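Local coordinates for uncharacterized protein (Bacteroides ovatus CL02T12C04, PDB 6PTM), which probably acts as an exo-carrageenase of glycoside hydrolase family 42, removing sugar units from the chain ends of carrageenan, at residues Tyr256-Pro261 with Met368-Glu373. Numbering follows the deposited sequence.
Sequences YDINHP and MDRVTE. With EDO (1,2-ethanediol), chain C.
R370 reaches from its helix to the loop residue N259 and offers NH2 to the amide oxygen, a nearly straight bond of 2.9 Å from R370 NH2 to N259 OD1. Amide and guanidinium are almost coplanar, their planes 18° apart, and the N-H meets OD1 almost head-on and in the guanidinium plane. The other N-H of NH2, on the NH1 side, donates in plane to a water that donates to D257 OD1. A long arginine suits this place: it spans the gap with N-H groups to spare, NH1 bonding N367. Asparagine suits its own because ND2 donates to another water, which donates to R370 O and E373 OE1. D257 OD1 also accepts from N259 N (2.9 Å), an Asx turn that helps fix the type I turn carrying N259. I258, with CG1 set between its backbone N and carbonyl carbon (chi1 58°), lays CD1 over one guanidinium face; this apolar arm also meets V371, CD1 lying 4.2 Å from V371 CG2. Replacing R370 with a leucine would probably leave N259 OD1 without its donor and break the water link to D257. The contact ties the loop leading into helix 261-278 to helix 358-385, with A312 of helix 310-324 touching N259 and R370, and R264 salt-bridged to E373, consistent with the outer layer of the (beta/alpha)8 barrel of family 42.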
loop_
_atom_site.group_PDB
_atom_site.type_symbol
_atom_site.label_atom_id
_atom_site.label_comp_id
_atom_site.label_asym_id
_atom_site.label_seq_id
_atom_site.Cartn_x
_atom_site.Cartn_y
_atom_site.Cartn_z
ATOM N N TYR A 256 -21.132 9.201 -10.993
ATOM C CA TYR A 256 -22.132 10.238 -10.676
ATOM C C TYR A 256 -21.364 11.434 -10.102
ATOM O O TYR A 256 -20.174 11.316 -9.809
ATOM C CB TYR A 256 -23.221 9.679 -9.759
ATOM C CG TYR A 256 -22.798 9.250 -8.376
ATOM C CD1 TYR A 256 -22.481 7.930 -8.078
ATOM C CD2 TYR A 256 -22.695 10.173 -7.350
ATOM C CE1 TYR A 256 -22.084 7.550 -6.795
ATOM C CE2 TYR A 256 -22.255 9.816 -6.083
ATOM C CZ TYR A 256 -21.987 8.490 -5.780
ATOM O OH TYR A 256 -21.594 8.155 -4.493
ATOM N N ASP A 257 -22.067 12.541 -9.917
ATOM C CA ASP A 257 -21.475 13.839 -9.526
ATOM C C ASP A 257 -21.412 13.921 -8.002
ATOM O O ASP A 257 -22.471 14.064 -7.392
ATOM C CB ASP A 257 -22.347 14.965 -10.077
ATOM C CG ASP A 257 -21.817 16.340 -9.710
ATOM O OD1 ASP A 257 -20.702 16.416 -9.161
ATOM O OD2 ASP A 257 -22.502 17.312 -10.023
ATOM N N ILE A 258 -20.211 13.883 -7.412
ATOM C CA ILE A 258 -20.054 14.006 -5.929
ATOM C C ILE A 258 -20.545 15.375 -5.432
ATOM O O ILE A 258 -20.757 15.524 -4.221
ATOM C CB ILE A 258 -18.610 13.723 -5.476
ATOM C CG1 ILE A 258 -17.583 14.648 -6.143
ATOM C CG2 ILE A 258 -18.280 12.266 -5.683
ATOM C CD1 ILE A 258 -16.174 14.504 -5.600
ATOM N N ASN A 259 -20.714 16.373 -6.307
ATOM C CA ASN A 259 -21.178 17.713 -5.862
ATOM C C ASN A 259 -22.683 17.902 -6.139
ATOM O O ASN A 259 -23.156 19.033 -5.959
ATOM C CB ASN A 259 -20.306 18.808 -6.481
ATOM C CG ASN A 259 -18.888 18.716 -5.984
ATOM O OD1 ASN A 259 -17.967 18.462 -6.754
ATOM N ND2 ASN A 259 -18.702 18.932 -4.689
ATOM N N HIS A 260 -23.419 16.875 -6.581
ATOM C CA HIS A 260 -24.869 16.999 -6.909
ATOM C C HIS A 260 -25.697 16.698 -5.662
ATOM O O HIS A 260 -25.440 15.690 -4.999
ATOM C CB HIS A 260 -25.248 16.071 -8.050
ATOM C CG HIS A 260 -26.578 16.398 -8.639
ATOM N ND1 HIS A 260 -27.745 16.257 -7.924
ATOM C CD2 HIS A 260 -26.918 16.861 -9.861
ATOM C CE1 HIS A 260 -28.758 16.641 -8.675
ATOM N NE2 HIS A 260 -28.281 17.005 -9.886
ATOM N N PRO A 261 -26.699 17.529 -5.283
ATOM C CA PRO A 261 -27.501 17.277 -4.080
ATOM C C PRO A 261 -28.206 15.924 -4.074
ATOM O O PRO A 261 -28.386 15.412 -3.012
ATOM C CB PRO A 261 -28.561 18.382 -4.058
ATOM C CG PRO A 261 -27.871 19.516 -4.779
ATOM C CD PRO A 261 -27.023 18.846 -5.858
ATOM N N MET A 368 -8.592 18.393 -5.516
ATOM C CA MET A 368 -8.165 17.660 -4.309
ATOM C C MET A 368 -9.068 17.985 -3.116
ATOM O O MET A 368 -9.566 17.023 -2.487
ATOM C CB MET A 368 -6.729 17.995 -3.954
ATOM C CG MET A 368 -5.710 17.240 -4.798
ATOM S SD MET A 368 -4.102 17.798 -4.196
ATOM C CE MET A 368 -3.020 16.994 -5.374
ATOM N N ASP A 369 -9.266 19.273 -2.839
ATOM C CA ASP A 369 -10.042 19.751 -1.669
ATOM C C ASP A 369 -11.490 19.268 -1.776
ATOM O O ASP A 369 -12.009 18.858 -0.751
ATOM C CB ASP A 369 -9.878 21.261 -1.462
ATOM C CG ASP A 369 -8.464 21.644 -1.031
ATOM O OD1 ASP A 369 -7.652 20.715 -0.793
ATOM O OD2 ASP A 369 -8.176 22.858 -0.925
ATOM N N ARG A 370 -12.121 19.271 -2.947
ATOM C CA ARG A 370 -13.549 18.874 -2.996
ATOM C C ARG A 370 -13.641 17.355 -2.877
ATOM O O ARG A 370 -14.682 16.842 -2.442
ATOM C CB ARG A 370 -14.266 19.349 -4.260
ATOM C CG ARG A 370 -13.699 18.793 -5.556
ATOM C CD ARG A 370 -14.774 18.266 -6.445
ATOM N NE ARG A 370 -14.191 17.706 -7.658
ATOM C CZ ARG A 370 -14.901 17.173 -8.651
ATOM N NH1 ARG A 370 -14.266 16.685 -9.706
ATOM N NH2 ARG A 370 -16.230 17.170 -8.609
ATOM N N VAL A 371 -12.605 16.648 -3.322
ATOM C CA VAL A 371 -12.616 15.171 -3.178
ATOM C C VAL A 371 -12.428 14.836 -1.703
ATOM O O VAL A 371 -13.157 13.986 -1.194
ATOM C CB VAL A 371 -11.568 14.500 -4.092
ATOM C CG1 VAL A 371 -11.352 13.050 -3.697
ATOM C CG2 VAL A 371 -11.992 14.634 -5.552
ATOM N N THR A 372 -11.453 15.479 -1.038
ATOM C CA THR A 372 -11.270 15.320 0.422
ATOM C C THR A 372 -12.613 15.576 1.140
ATOM O O THR A 372 -13.005 14.760 2.032
ATOM C CB THR A 372 -10.141 16.231 0.917
ATOM O OG1 THR A 372 -8.906 15.918 0.263
ATOM C CG2 THR A 372 -10.016 16.168 2.415
ATOM N N GLU A 373 -13.292 16.670 0.809
ATOM C CA GLU A 373 -14.597 17.039 1.449
ATOM C C GLU A 373 -15.637 15.921 1.212
ATOM O O GLU A 373 -16.396 15.557 2.150
ATOM C CB GLU A 373 -15.051 18.411 0.955
ATOM C CG GLU A 373 -16.332 18.905 1.626
ATOM C CD GLU A 373 -17.629 18.299 1.119
ATOM O OE1 GLU A 373 -17.738 18.034 -0.102
ATOM O OE2 GLU A 373 -18.541 18.101 1.954
HETATM C C1 EDO C . -4.765 21.504 -2.385
HETATM O O1 EDO C . -4.989 21.336 -1.015
HETATM C C2 EDO C . -3.468 22.216 -2.601
HETATM O O2 EDO C . -3.494 23.586 -2.263
HETATM O O HOH W 1 -18.190 16.792 -10.723
HETATM O O HOH W 2 -16.715 18.350 -2.471
#